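Local coordinates for protein O-methyltransferase, SAM-dependent (Legionella pneumophila subsp. pneumophila, PDB 3R3H) that probably transfers methyl groups from S-adenosylmethionine to hydroxyl groups of acceptor molecules, as an S-adenosylmethionine-dependent O-methyltransferase, at residues L6-T9 and P10-K14; S74-A77 and M78-L82; D92-E95 and G96-H100; S127-E131 and G132-Q136. One frame throughout, in Å; residues are numbered along the deposited sequence.

Contact 1: residues L6-T9 and P10-K14; sequences LSLT and PELYK
Thr9 turns its hydroxyl OG1 between its own backbone N and carbonyl carbon (chi1 72°), and this rotation points the oxygen at the backbone N-H of Leu12. Leu8 has its CG opposite the backbone N (chi1 -172°), which carries both methyl groups forward to the first turn of helix 10-20. Thr9 is the N-cap of that helix. Its OG1 accepts from Leu12 N at 3.3 Å, with an N-H...O angle of 155°. The carbonyl of the same residue takes part too. Thr9 O accepts from Tyr13 N at 2.9 Å, the first regular bond of the helix. A second, weak bond runs from Leu12 N to Thr9 O.

Leu8 adds an apolar contact from the chain just before the cap. Its CD1 meets Leu12 CG at 3.9 Å, the two side chains crossing at about a right angle. Its other methyl, CD2, lies 3.9 Å from Tyr13 CD1 and approaches the ring obliquely. Tyr13 sends its OH to Glu47 in the same chain, and its ring also meets the ring of His5 of the second subunit. Leu12 packs on Ile178 of that subunit, so the helix start lies at the dimer contact.

The chemistry is that of a helix N-terminus. The first-turn N-H of Leu12 lacks the usual helical carbonyl four residues back. Its bond to Thr9 O is weak, and Thr9 OG1 gives it a better-directed acceptor. Leu8 bridges Leu12 and Tyr13 with its two methyl groups, next to the polar cap.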
ATOM      1  N   LEU A   6      -7.537  12.045   7.754  1.00 66.67           N
ATOM      2  CA  LEU A   6      -8.227  10.981   8.497  1.00 65.85           C
ATOM      3  C   LEU A   6      -7.628  10.649   9.868  1.00 65.90           C
ATOM      4  O   LEU A   6      -6.563  10.027   9.963  1.00 66.00           O
ATOM      5  CB  LEU A   6      -8.295   9.703   7.640  1.00 65.82           C
ATOM      6  N   SER A   7      -8.328  11.054  10.926  1.00 64.26           N
ATOM      7  CA  SER A   7      -7.887  10.799  12.300  1.00 62.32           C
ATOM      8  C   SER A   7      -8.357   9.402  12.711  1.00 61.08           C
ATOM      9  O   SER A   7      -9.546   9.191  12.978  1.00 61.70           O
ATOM     10  CB  SER A   7      -8.475  11.857  13.256  1.00 61.46           C
ATOM     11  N   LEU A   8      -7.434   8.443  12.763  1.00 58.10           N
ATOM     12  CA  LEU A   8      -7.813   7.085  13.132  1.00 54.61           C
ATOM     13  C   LEU A   8      -7.998   6.999  14.630  1.00 53.92           C
ATOM     14  O   LEU A   8      -7.076   7.303  15.383  1.00 52.10           O
ATOM     15  CB  LEU A   8      -6.751   6.077  12.693  1.00 52.73           C
ATOM     16  CG  LEU A   8      -7.145   4.603  12.866  1.00 50.94           C
ATOM     17  CD1 LEU A   8      -8.386   4.280  12.028  1.00 49.21           C
ATOM     18  CD2 LEU A   8      -5.978   3.710  12.454  1.00 49.50           C
ATOM     19  N   THR A   9      -9.202   6.600  15.043  1.00 53.09           N
ATOM     20  CA  THR A   9      -9.551   6.453  16.460  1.00 52.78           C
ATOM     21  C   THR A   9      -9.588   4.955  16.795  1.00 53.94           C
ATOM     22  O   THR A   9      -9.541   4.110  15.892  1.00 53.61           O
ATOM     23  CB  THR A   9     -10.945   7.073  16.774  1.00 50.84           C
ATOM     24  OG1 THR A   9     -11.981   6.254  16.218  1.00 49.96           O
ATOM     25  CG2 THR A   9     -11.051   8.460  16.184  1.00 50.34           C
ATOM     26  N   PRO A  10      -9.648   4.606  18.097  1.00 53.68           N
ATOM     27  CA  PRO A  10      -9.690   3.197  18.510  1.00 54.00           C
ATOM     28  C   PRO A  10     -10.940   2.488  18.010  1.00 54.08           C
ATOM     29  O   PRO A  10     -10.901   1.310  17.651  1.00 54.36           O
ATOM     30  CB  PRO A  10      -9.662   3.280  20.032  1.00 52.67           C
ATOM     31  CG  PRO A  10      -8.863   4.507  20.278  1.00 52.89           C
ATOM     32  CD  PRO A  10      -9.424   5.476  19.265  1.00 53.03           C
ATOM     33  N   GLU A  11     -12.046   3.222  17.987  1.00 54.35           N
ATOM     34  CA  GLU A  11     -13.319   2.672  17.549  1.00 55.64           C
ATOM     35  C   GLU A  11     -13.312   2.334  16.069  1.00 52.59           C
ATOM     36  O   GLU A  11     -13.884   1.336  15.654  1.00 52.95           O
ATOM     37  CB  GLU A  11     -14.459   3.652  17.830  1.00 58.67           C
ATOM     38  CG  GLU A  11     -14.682   3.956  19.303  1.00 63.71           C
ATOM     39  CD  GLU A  11     -13.838   5.109  19.801  1.00 66.28           C
ATOM     40  OE1 GLU A  11     -12.598   5.009  19.740  1.00 68.73           O
ATOM     41  OE2 GLU A  11     -14.420   6.120  20.253  1.00 69.79           O
ATOM     42  N   LEU A  12     -12.661   3.172  15.273  1.00 51.05           N
ATOM     43  CA  LEU A  12     -12.589   2.955  13.831  1.00 50.34           C
ATOM     44  C   LEU A  12     -11.563   1.880  13.482  1.00 49.03           C
ATOM     45  O   LEU A  12     -11.750   1.104  12.545  1.00 48.43           O
ATOM     46  CB  LEU A  12     -12.241   4.271  13.129  1.00 48.91           C
ATOM     47  CG  LEU A  12     -12.307   4.305  11.603  1.00 48.33           C
ATOM     48  CD1 LEU A  12     -13.687   3.887  11.102  1.00 48.06           C
ATOM     49  CD2 LEU A  12     -11.964   5.718  11.148  1.00 47.93           C
ATOM     50  N   TYR A  13     -10.473   1.851  14.241  1.00 48.55           N
ATOM     51  CA  TYR A  13      -9.421   0.870  14.038  1.00 47.81           C
ATOM     52  C   TYR A  13     -10.044  -0.485  14.310  1.00 47.21           C
ATOM     53  O   TYR A  13      -9.715  -1.483  13.669  1.00 46.89           O
ATOM     54  CB  TYR A  13      -8.277   1.118  15.015  1.00 48.24           C
ATOM     55  CG  TYR A  13      -7.142   0.139  14.887  1.00 49.66           C
ATOM     56  CD1 TYR A  13      -6.368   0.089  13.727  1.00 50.71           C
ATOM     57  CD2 TYR A  13      -6.835  -0.737  15.927  1.00 49.86           C
ATOM     58  CE1 TYR A  13      -5.306  -0.809  13.605  1.00 51.79           C
ATOM     59  CE2 TYR A  13      -5.777  -1.644  15.818  1.00 50.97           C
ATOM     60  CZ  TYR A  13      -5.016  -1.674  14.652  1.00 51.22           C
ATOM     61  OH  TYR A  13      -3.976  -2.560  14.524  1.00 51.57           O
ATOM     62  N   LYS A  14     -10.953  -0.503  15.280  1.00 46.82           N
ATOM     63  CA  LYS A  14     -11.683  -1.708  15.662  1.00 47.16           C
ATOM     64  C   LYS A  14     -12.487  -2.199  14.452  1.00 46.46           C
ATOM     65  O   LYS A  14     -12.530  -3.396  14.166  1.00 46.52           O
ATOM     66  CB  LYS A  14     -12.649  -1.385  16.810  1.00 49.33           C
ATOM     67  CG  LYS A  14     -12.510  -2.248  18.053  1.00 52.79           C
ATOM     68  CD  LYS A  14     -11.497  -1.661  19.052  1.00 56.50           C
ATOM     69  CE  LYS A  14     -10.039  -1.779  18.590  1.00 57.78           C
ATOM     70  NZ  LYS A  14      -9.074  -1.190  19.574  1.00 58.10           N
TER

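Contact 2: residues S74-A77 and M78-L82; sequences SALA and MSLAL
Met78 and Ser74 meet one turn apart on a buried flank of helix 73-80, the crossover helix of the beta-alpha-beta unit joining parallel strands 63-68 and 87-92. Met78 CB and CG each lie 3.3 Å from Ser74 O, and its methyl CE ends 4.1 Å from Ser74 CB. The chain bends at its last torsion (chi3 -130°), which brings CE back over Ser74. Val64 and Glu66 of strand 63-68 and Ile56 of helix 46-59 pack around Met78. Glu66 also bonds Ser74 OG.

The other flank is looser. Leu80 is partly exposed, and its CD1 comes only to 4.2 Å from Leu76 CG. Leu27 of helix 25-32 touches both leucines. Near the helix end Ala77 O receives weak bonds from Leu80 N and Ala81 N.

Leu76 O is held by two donors. Leu80 N reaches it at 2.9 Å. Ser79 OG gives Leu76 O a second bond at 3.2 Å, from 17° off the carbonyl plane. Ser79 thus satisfies its buried hydroxyl within its own helix, while its backbone O and that of Leu82 accept from Lys113. The lysine's charge would probably stabilise the carbonyls at and just after the helix end.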
ATOM      1  N   SER A  74       5.813 -11.220  12.138  1.00 26.17           N
ATOM      2  CA  SER A  74       5.904 -10.772  10.751  1.00 24.83           C
ATOM      3  C   SER A  74       6.564 -11.823   9.855  1.00 23.17           C
ATOM      4  O   SER A  74       6.282 -11.894   8.659  1.00 23.35           O
ATOM      5  CB  SER A  74       6.660  -9.428  10.658  1.00 23.84           C
ATOM      6  OG  SER A  74       7.823  -9.413  11.467  1.00 22.84           O
ATOM      7  N   ALA A  75       7.432 -12.643  10.439  1.00 23.88           N
ATOM      8  CA  ALA A  75       8.121 -13.692   9.688  1.00 25.04           C
ATOM      9  C   ALA A  75       7.130 -14.806   9.314  1.00 25.23           C
ATOM     10  O   ALA A  75       7.224 -15.414   8.230  1.00 24.31           O
ATOM     11  CB  ALA A  75       9.271 -14.268  10.526  1.00 24.54           C
ATOM     12  N   LEU A  76       6.187 -15.059  10.223  1.00 24.52           N
ATOM     13  CA  LEU A  76       5.180 -16.078  10.018  1.00 23.74           C
ATOM     14  C   LEU A  76       4.210 -15.629   8.940  1.00 25.89           C
ATOM     15  O   LEU A  76       3.979 -16.341   7.947  1.00 24.31           O
ATOM     16  CB  LEU A  76       4.437 -16.317  11.324  1.00 23.48           C
ATOM     17  CG  LEU A  76       3.298 -17.345  11.280  1.00 22.94           C
ATOM     18  CD1 LEU A  76       3.833 -18.702  10.825  1.00 20.76           C
ATOM     19  CD2 LEU A  76       2.680 -17.438  12.663  1.00 22.53           C
ATOM     20  N   ALA A  77       3.646 -14.438   9.145  1.00 26.50           N
ATOM     21  CA  ALA A  77       2.693 -13.851   8.197  1.00 26.29           C
ATOM     22  C   ALA A  77       3.278 -13.849   6.798  1.00 25.90           C
ATOM     23  O   ALA A  77       2.591 -14.173   5.840  1.00 26.39           O
ATOM     24  CB  ALA A  77       2.350 -12.420   8.608  1.00 25.54           C
ATOM     25  N   MET A  78       4.554 -13.483   6.693  1.00 26.12           N
ATOM     26  CA  MET A  78       5.242 -13.439   5.408  1.00 27.02           C
ATOM     27  C   MET A  78       5.299 -14.804   4.716  1.00 27.46           C
ATOM     28  O   MET A  78       5.012 -14.893   3.516  1.00 28.15           O
ATOM     29  CB  MET A  78       6.664 -12.875   5.582  1.00 27.48           C
ATOM     30  CG  MET A  78       6.741 -11.355   5.400  1.00 29.79           C
ATOM     31  SD  MET A  78       8.373 -10.612   5.687  1.00 31.87           S
ATOM     32  CE  MET A  78       7.909  -9.288   6.794  1.00 35.04           C
ATOM     33  N   SER A  79       5.657 -15.866   5.445  1.00 30.02           N
ATOM     34  CA  SER A  79       5.738 -17.183   4.804  1.00 30.45           C
ATOM     35  C   SER A  79       4.357 -17.750   4.503  1.00 30.56           C
ATOM     36  O   SER A  79       4.197 -18.572   3.604  1.00 29.71           O
ATOM     37  CB  SER A  79       6.546 -18.176   5.654  1.00 32.36           C
ATOM     38  OG  SER A  79       5.808 -18.670   6.746  1.00 35.64           O
ATOM     39  N   LEU A  80       3.355 -17.301   5.250  1.00 32.69           N
ATOM     40  CA  LEU A  80       1.983 -17.760   5.027  1.00 33.87           C
ATOM     41  C   LEU A  80       1.488 -17.286   3.675  1.00 35.00           C
ATOM     42  O   LEU A  80       0.636 -17.922   3.062  1.00 37.06           O
ATOM     43  CB  LEU A  80       1.048 -17.223   6.106  1.00 32.30           C
ATOM     44  CG  LEU A  80       1.066 -17.937   7.453  1.00 31.78           C
ATOM     45  CD1 LEU A  80       0.196 -17.165   8.432  1.00 30.85           C
ATOM     46  CD2 LEU A  80       0.540 -19.360   7.293  1.00 31.23           C
ATOM     47  N   ALA A  81       2.025 -16.159   3.219  1.00 36.96           N
ATOM     48  CA  ALA A  81       1.638 -15.584   1.942  1.00 37.75           C
ATOM     49  C   ALA A  81       2.612 -16.029   0.859  1.00 39.30           C
ATOM     50  O   ALA A  81       2.531 -15.595  -0.284  1.00 40.58           O
ATOM     51  CB  ALA A  81       1.615 -14.070   2.050  1.00 37.70           C
ATOM     52  N   LEU A  82       3.532 -16.908   1.231  1.00 41.08           N
ATOM     53  CA  LEU A  82       4.529 -17.426   0.304  1.00 42.58           C
ATOM     54  C   LEU A  82       4.179 -18.825  -0.185  1.00 44.34           C
ATOM     55  O   LEU A  82       3.520 -19.601   0.518  1.00 42.85           O
ATOM     56  CB  LEU A  82       5.912 -17.477   0.973  1.00 41.95           C
ATOM     57  CG  LEU A  82       6.816 -16.246   1.061  1.00 41.46           C
ATOM     58  CD1 LEU A  82       8.111 -16.594   1.771  1.00 40.22           C
ATOM     59  CD2 LEU A  82       7.119 -15.761  -0.338  1.00 42.77           C
TER

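Contact 3: residues D92-E95 and G96-H100; sequences DINE and GWTKH
Asn94 reaches across the loop to Gly96, Trp97 and Thr98. Its CB leads off toward the residues that follow, and CG lies opposite the backbone N (chi1 -172°). The amide carbon CG is 4.0 Å from Thr98 CG2. At the tip the two amide atoms part. OD1 accepts from Gly96 N at 2.8 Å, with an N-H...O angle of 157°. That donor stands above the amide plane, 41° out of it. ND2 gives a weak bond to Trp97 O at 3.4 Å. The Asn94 and Thr98 side chains approach each other from opposite directions, and the methyl CG2 lies next to ND2. Asn94 thus spans the loop, with one good bond through its acceptor and a weak one through its donor.

Asp92 OD2 accepts from Asn94 N at 3.1 Å, which makes an Asx turn, and the donor lies well above the carboxylate plane. The same oxygen accepts from Phe70 N. The Asx turn helps set the backbone of Asn94. In Rossmann-like methyltransferases an acidic residue at the end of the second strand commonly holds the S-adenosylmethionine ribose. Asp92 occupies that position, but no ligand is seen here.

Asp92 ends strand 87-92, and its side chain touches Leu116 and Leu118 of the neighbouring strand 114-118. Asn94 and Thr98 both rest on Leu39, and Asn94 also touches Thr69 in the loop after strand 63-68. From there the chain runs over the surface toward helix 102-107.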
ATOM      1  N   ASP A  92      16.898 -11.536  13.467  1.00 37.44           N
ATOM      2  CA  ASP A  92      16.581 -10.972  14.777  1.00 37.86           C
ATOM      3  C   ASP A  92      17.822 -10.467  15.515  1.00 38.39           C
ATOM      4  O   ASP A  92      18.645 -11.252  16.006  1.00 37.48           O
ATOM      5  CB  ASP A  92      15.826 -11.974  15.653  1.00 38.76           C
ATOM      6  CG  ASP A  92      15.221 -11.315  16.893  1.00 41.34           C
ATOM      7  OD1 ASP A  92      14.763 -12.029  17.816  1.00 42.74           O
ATOM      8  OD2 ASP A  92      15.195 -10.064  16.941  1.00 43.79           O
ATOM      9  N   ILE A  93      17.927  -9.138  15.578  1.00 37.66           N
ATOM     10  CA  ILE A  93      19.042  -8.433  16.202  1.00 35.82           C
ATOM     11  C   ILE A  93      18.861  -8.350  17.707  1.00 35.71           C
ATOM     12  O   ILE A  93      19.812  -8.082  18.446  1.00 37.12           O
ATOM     13  CB  ILE A  93      19.146  -7.014  15.647  1.00 32.65           C
ATOM     14  CG1 ILE A  93      17.959  -6.182  16.135  1.00 32.12           C
ATOM     15  CG2 ILE A  93      19.137  -7.072  14.129  1.00 32.45           C
ATOM     16  CD1 ILE A  93      18.036  -4.722  15.799  1.00 32.60           C
ATOM     17  N   ASN A  94      17.630  -8.574  18.153  1.00 35.41           N
ATOM     18  CA  ASN A  94      17.299  -8.527  19.569  1.00 36.13           C
ATOM     19  C   ASN A  94      18.248  -9.382  20.421  1.00 38.40           C
ATOM     20  O   ASN A  94      18.478 -10.576  20.135  1.00 39.96           O
ATOM     21  CB  ASN A  94      15.855  -9.006  19.756  1.00 34.37           C
ATOM     22  CG  ASN A  94      15.343  -8.824  21.176  1.00 32.44           C
ATOM     23  OD1 ASN A  94      16.019  -8.268  22.034  1.00 31.63           O
ATOM     24  ND2 ASN A  94      14.127  -9.281  21.418  1.00 30.88           N
ATOM     25  N   GLU A  95      18.820  -8.773  21.453  1.00 40.72           N
ATOM     26  CA  GLU A  95      19.689  -9.527  22.334  1.00 43.85           C
ATOM     27  C   GLU A  95      19.218  -9.375  23.772  1.00 44.14           C
ATOM     28  O   GLU A  95      19.944  -9.669  24.730  1.00 44.11           O
ATOM     29  CB  GLU A  95      21.151  -9.121  22.176  1.00 45.75           C
ATOM     30  CG  GLU A  95      21.435  -7.666  21.953  1.00 47.74           C
ATOM     31  CD  GLU A  95      22.900  -7.456  21.614  1.00 49.32           C
ATOM     32  OE1 GLU A  95      23.742  -7.504  22.537  1.00 50.85           O
ATOM     33  OE2 GLU A  95      23.208  -7.273  20.416  1.00 49.70           O
ATOM     34  N   GLY A  96      17.976  -8.913  23.897  1.00 44.00           N
ATOM     35  CA  GLY A  96      17.331  -8.769  25.188  1.00 43.97           C
ATOM     36  C   GLY A  96      16.432  -9.991  25.300  1.00 44.93           C
ATOM     37  O   GLY A  96      16.716 -11.036  24.709  1.00 43.36           O
ATOM     38  N   TRP A  97      15.332  -9.864  26.026  1.00 45.94           N
ATOM     39  CA  TRP A  97      14.410 -10.978  26.202  1.00 47.79           C
ATOM     40  C   TRP A  97      13.545 -11.358  25.014  1.00 46.13           C
ATOM     41  O   TRP A  97      12.978 -10.504  24.338  1.00 45.78           O
ATOM     42  CB  TRP A  97      13.482 -10.728  27.384  1.00 51.57           C
ATOM     43  CG  TRP A  97      14.174 -10.657  28.684  1.00 57.63           C
ATOM     44  CD1 TRP A  97      14.684  -9.541  29.282  1.00 59.43           C
ATOM     45  CD2 TRP A  97      14.463 -11.754  29.562  1.00 61.55           C
ATOM     46  NE1 TRP A  97      15.272  -9.875  30.480  1.00 61.46           N
ATOM     47  CE2 TRP A  97      15.152 -11.226  30.677  1.00 62.35           C
ATOM     48  CE3 TRP A  97      14.208 -13.132  29.514  1.00 63.28           C
ATOM     49  CZ2 TRP A  97      15.592 -12.030  31.738  1.00 62.84           C
ATOM     50  CZ3 TRP A  97      14.647 -13.932  30.575  1.00 64.38           C
ATOM     51  CH2 TRP A  97      15.330 -13.374  31.668  1.00 63.67           C
ATOM     52  N   THR A  98      13.438 -12.663  24.790  1.00 44.20           N
ATOM     53  CA  THR A  98      12.613 -13.217  23.718  1.00 42.08           C
ATOM     54  C   THR A  98      12.052 -14.564  24.153  1.00 41.45           C
ATOM     55  O   THR A  98      12.269 -15.034  25.267  1.00 41.22           O
ATOM     56  CB  THR A  98      13.423 -13.474  22.397  1.00 40.97           C
ATOM     57  OG1 THR A  98      14.797 -13.736  22.720  1.00 37.60           O
ATOM     58  CG2 THR A  98      13.296 -12.297  21.426  1.00 41.04           C
ATOM     59  N   LYS A  99      11.317 -15.156  23.231  1.00 40.67           N
ATOM     60  CA  LYS A  99      10.730 -16.473  23.359  1.00 39.39           C
ATOM     61  C   LYS A  99      10.789 -16.868  21.908  1.00 37.49           C
ATOM     62  O   LYS A  99      10.631 -16.027  21.023  1.00 37.79           O
ATOM     63  CB  LYS A  99       9.277 -16.417  23.806  1.00 40.46           C
ATOM     64  CG  LYS A  99       9.101 -16.495  25.295  1.00 43.13           C
ATOM     65  CD  LYS A  99       7.642 -16.423  25.658  1.00 45.31           C
ATOM     66  CE  LYS A  99       7.478 -16.226  27.156  1.00 47.80           C
ATOM     67  NZ  LYS A  99       6.085 -15.848  27.547  1.00 49.65           N
ATOM     68  N   HIS A 100      11.043 -18.129  21.638  1.00 35.87           N
ATOM     69  CA  HIS A 100      11.119 -18.526  20.256  1.00 34.97           C
ATOM     70  C   HIS A 100       9.762 -18.673  19.629  1.00 33.86           C
ATOM     71  O   HIS A 100       8.784 -18.984  20.297  1.00 34.39           O
ATOM     72  CB  HIS A 100      11.933 -19.783  20.171  1.00 35.86           C
ATOM     73  CG  HIS A 100      13.305 -19.589  20.710  1.00 38.32           C
ATOM     74  ND1 HIS A 100      14.148 -18.613  20.225  1.00 40.82           N
ATOM     75  CD2 HIS A 100      13.952 -20.173  21.745  1.00 40.74           C
ATOM     76  CE1 HIS A 100      15.259 -18.603  20.940  1.00 42.13           C
ATOM     77  NE2 HIS A 100      15.164 -19.541  21.869  1.00 41.32           N
TER

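Contact 4: residues S127-E131 and G132-Q136; sequences SLLNE and GGEHQ
Leu129 O accepts from Gly133 N at 2.8 Å, the shortest bond between residues 127-131 and 132-136. The N-H...O angle is 139°. One residue earlier, Gly132 N bonds Leu128 O at 2.9 Å. These two bonds finish helix 121-132. Gly133 then leaves the helix with a positive phi of 85°. Its backbone angles suit glycine, because a CB there would press on the carbonyl O of the residue before.

Beyond the glycines the chain folds back beside the helix end. Leu129 CD2 lies against the methylene CG of Glu134, 3.5 Å away, the two side chains meeting at a slant. The same methyl is 3.6 Å from Gly133 O. Glu134 points its CG away from its own carbonyl carbon (chi1 -74°), which places the methylene part of the chain against the leucine.

The turn links helix 121-132 to strand 137-143 on the protein surface. Leu129 and Glu134 both touch Lys158 of helix 149-159. Leu129 and Gln136 also pack on Leu159 at the end of that helix, and Gln136 bonds Leu159 through the backbone.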
ATOM      1  N   SER A 127      26.937 -11.115   5.099  1.00 41.95           N
ATOM      2  CA  SER A 127      27.069 -12.551   4.967  1.00 40.79           C
ATOM      3  C   SER A 127      26.151 -13.064   3.856  1.00 41.55           C
ATOM      4  O   SER A 127      26.530 -13.934   3.062  1.00 40.20           O
ATOM      5  CB  SER A 127      26.702 -13.222   6.284  1.00 40.66           C
ATOM      6  OG  SER A 127      26.156 -14.501   6.025  1.00 42.41           O
ATOM      7  N   LEU A 128      24.934 -12.525   3.823  1.00 41.80           N
ATOM      8  CA  LEU A 128      23.950 -12.899   2.815  1.00 41.31           C
ATOM      9  C   LEU A 128      24.417 -12.485   1.428  1.00 43.78           C
ATOM     10  O   LEU A 128      24.132 -13.170   0.445  1.00 42.88           O
ATOM     11  CB  LEU A 128      22.613 -12.236   3.114  1.00 37.77           C
ATOM     12  CG  LEU A 128      21.786 -12.823   4.248  1.00 36.14           C
ATOM     13  CD1 LEU A 128      20.580 -11.940   4.485  1.00 36.36           C
ATOM     14  CD2 LEU A 128      21.350 -14.223   3.889  1.00 33.49           C
ATOM     15  N   LEU A 129      25.120 -11.355   1.355  1.00 46.30           N
ATOM     16  CA  LEU A 129      25.649 -10.865   0.087  1.00 49.13           C
ATOM     17  C   LEU A 129      26.767 -11.779  -0.376  1.00 50.91           C
ATOM     18  O   LEU A 129      26.743 -12.273  -1.509  1.00 51.91           O
ATOM     19  CB  LEU A 129      26.189  -9.443   0.230  1.00 48.78           C
ATOM     20  CG  LEU A 129      25.268  -8.317  -0.236  1.00 49.37           C
ATOM     21  CD1 LEU A 129      26.018  -6.999  -0.143  1.00 50.06           C
ATOM     22  CD2 LEU A 129      24.815  -8.577  -1.668  1.00 48.39           C
ATOM     23  N   ASN A 130      27.752 -11.984   0.502  1.00 53.49           N
ATOM     24  CA  ASN A 130      28.895 -12.855   0.216  1.00 56.04           C
ATOM     25  C   ASN A 130      28.344 -14.165  -0.331  1.00 56.85           C
ATOM     26  O   ASN A 130      28.504 -14.499  -1.506  1.00 57.92           O
ATOM     27  CB  ASN A 130      29.686 -13.164   1.504  1.00 57.61           C
ATOM     28  CG  ASN A 130      30.589 -12.010   1.959  1.00 58.18           C
ATOM     29  OD1 ASN A 130      30.290 -10.829   1.735  1.00 59.48           O
ATOM     30  ND2 ASN A 130      31.692 -12.358   2.627  1.00 56.75           N
ATOM     31  N   GLU A 131      27.665 -14.884   0.551  1.00 58.18           N
ATOM     32  CA  GLU A 131      27.087 -16.179   0.245  1.00 59.81           C
ATOM     33  C   GLU A 131      26.153 -16.283  -0.956  1.00 59.04           C
ATOM     34  O   GLU A 131      26.448 -17.013  -1.903  1.00 59.00           O
ATOM     35  CB  GLU A 131      26.382 -16.715   1.495  1.00 62.66           C
ATOM     36  CG  GLU A 131      27.316 -16.827   2.700  1.00 67.04           C
ATOM     37  CD  GLU A 131      28.638 -17.527   2.364  1.00 69.76           C
ATOM     38  OE1 GLU A 131      28.605 -18.707   1.947  1.00 71.84           O
ATOM     39  OE2 GLU A 131      29.710 -16.894   2.508  1.00 71.17           O
ATOM     40  N   GLY A 132      25.041 -15.551  -0.934  1.00 58.32           N
ATOM     41  CA  GLY A 132      24.078 -15.657  -2.020  1.00 57.49           C
ATOM     42  C   GLY A 132      24.058 -14.678  -3.177  1.00 56.79           C
ATOM     43  O   GLY A 132      23.195 -14.787  -4.051  1.00 55.94           O
ATOM     44  N   GLY A 133      24.987 -13.729  -3.200  1.00 57.01           N
ATOM     45  CA  GLY A 133      25.008 -12.769  -4.293  1.00 57.79           C
ATOM     46  C   GLY A 133      24.081 -11.581  -4.083  1.00 58.94           C
ATOM     47  O   GLY A 133      23.360 -11.511  -3.089  1.00 58.26           O
ATOM     48  N   GLU A 134      24.057 -10.663  -5.043  1.00 59.64           N
ATOM     49  CA  GLU A 134      23.241  -9.465  -4.907  1.00 60.72           C
ATOM     50  C   GLU A 134      21.720  -9.500  -5.131  1.00 60.45           C
ATOM     51  O   GLU A 134      20.962  -9.156  -4.231  1.00 61.21           O
ATOM     52  CB  GLU A 134      23.868  -8.321  -5.729  1.00 62.52           C
ATOM     53  CG  GLU A 134      25.146  -7.738  -5.063  1.00 65.77           C
ATOM     54  CD  GLU A 134      25.604  -6.384  -5.633  1.00 67.54           C
ATOM     55  OE1 GLU A 134      24.801  -5.717  -6.327  1.00 70.06           O
ATOM     56  OE2 GLU A 134      26.765  -5.981  -5.365  1.00 66.18           O
ATOM     57  N   HIS A 135      21.240  -9.912  -6.291  1.00 59.13           N
ATOM     58  CA  HIS A 135      19.794  -9.870  -6.471  1.00 58.21           C
ATOM     59  C   HIS A 135      19.087 -11.154  -6.070  1.00 56.55           C
ATOM     60  O   HIS A 135      18.748 -11.990  -6.899  1.00 56.61           O
ATOM     61  CB  HIS A 135      19.489  -9.433  -7.901  1.00 60.21           C
ATOM     62  CG  HIS A 135      20.121  -8.116  -8.253  1.00 62.34           C
ATOM     63  ND1 HIS A 135      19.979  -7.516  -9.487  1.00 63.39           N
ATOM     64  CD2 HIS A 135      20.912  -7.291  -7.524  1.00 63.35           C
ATOM     65  CE1 HIS A 135      20.656  -6.378  -9.501  1.00 64.09           C
ATOM     66  NE2 HIS A 135      21.232  -6.219  -8.323  1.00 63.83           N
ATOM     67  N   GLN A 136      18.864 -11.263  -4.762  1.00 54.45           N
ATOM     68  CA  GLN A 136      18.249 -12.424  -4.104  1.00 52.29           C
ATOM     69  C   GLN A 136      16.814 -12.292  -3.617  1.00 48.96           C
ATOM     70  O   GLN A 136      16.022 -13.226  -3.718  1.00 48.87           O
ATOM     71  CB  GLN A 136      19.049 -12.802  -2.869  1.00 52.96           C
ATOM     72  CG  GLN A 136      20.325 -13.534  -3.084  1.00 56.00           C
ATOM     73  CD  GLN A 136      20.985 -13.826  -1.753  1.00 57.15           C
ATOM     74  OE1 GLN A 136      21.516 -12.921  -1.099  1.00 59.19           O
ATOM     75  NE2 GLN A 136      20.932 -15.087  -1.327  1.00 57.30           N
TER

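The four contacts are separate and follow one another along the chain. Contacts 2, 3 and 4 belong to the alternating strand-and-helix part of the fold: contact 2 is buried, contacts 3 and 4 are at the surface. Contact 1 starts the N-terminal helix at the subunit interface. Contacts 1 and 4 lie on opposite sides of the chain's centre, their centres 42 Å apart. Contacts 2 and 3 are the nearest pair, about 19 Å between centres and 9 Å between nearest atoms. Strand 87-92 runs from the loop after contact 2 into contact 3. In this fold the C-terminal ends of the first two strands usually border the S-adenosylmethionine pocket, so contact 3 probably lies close to it.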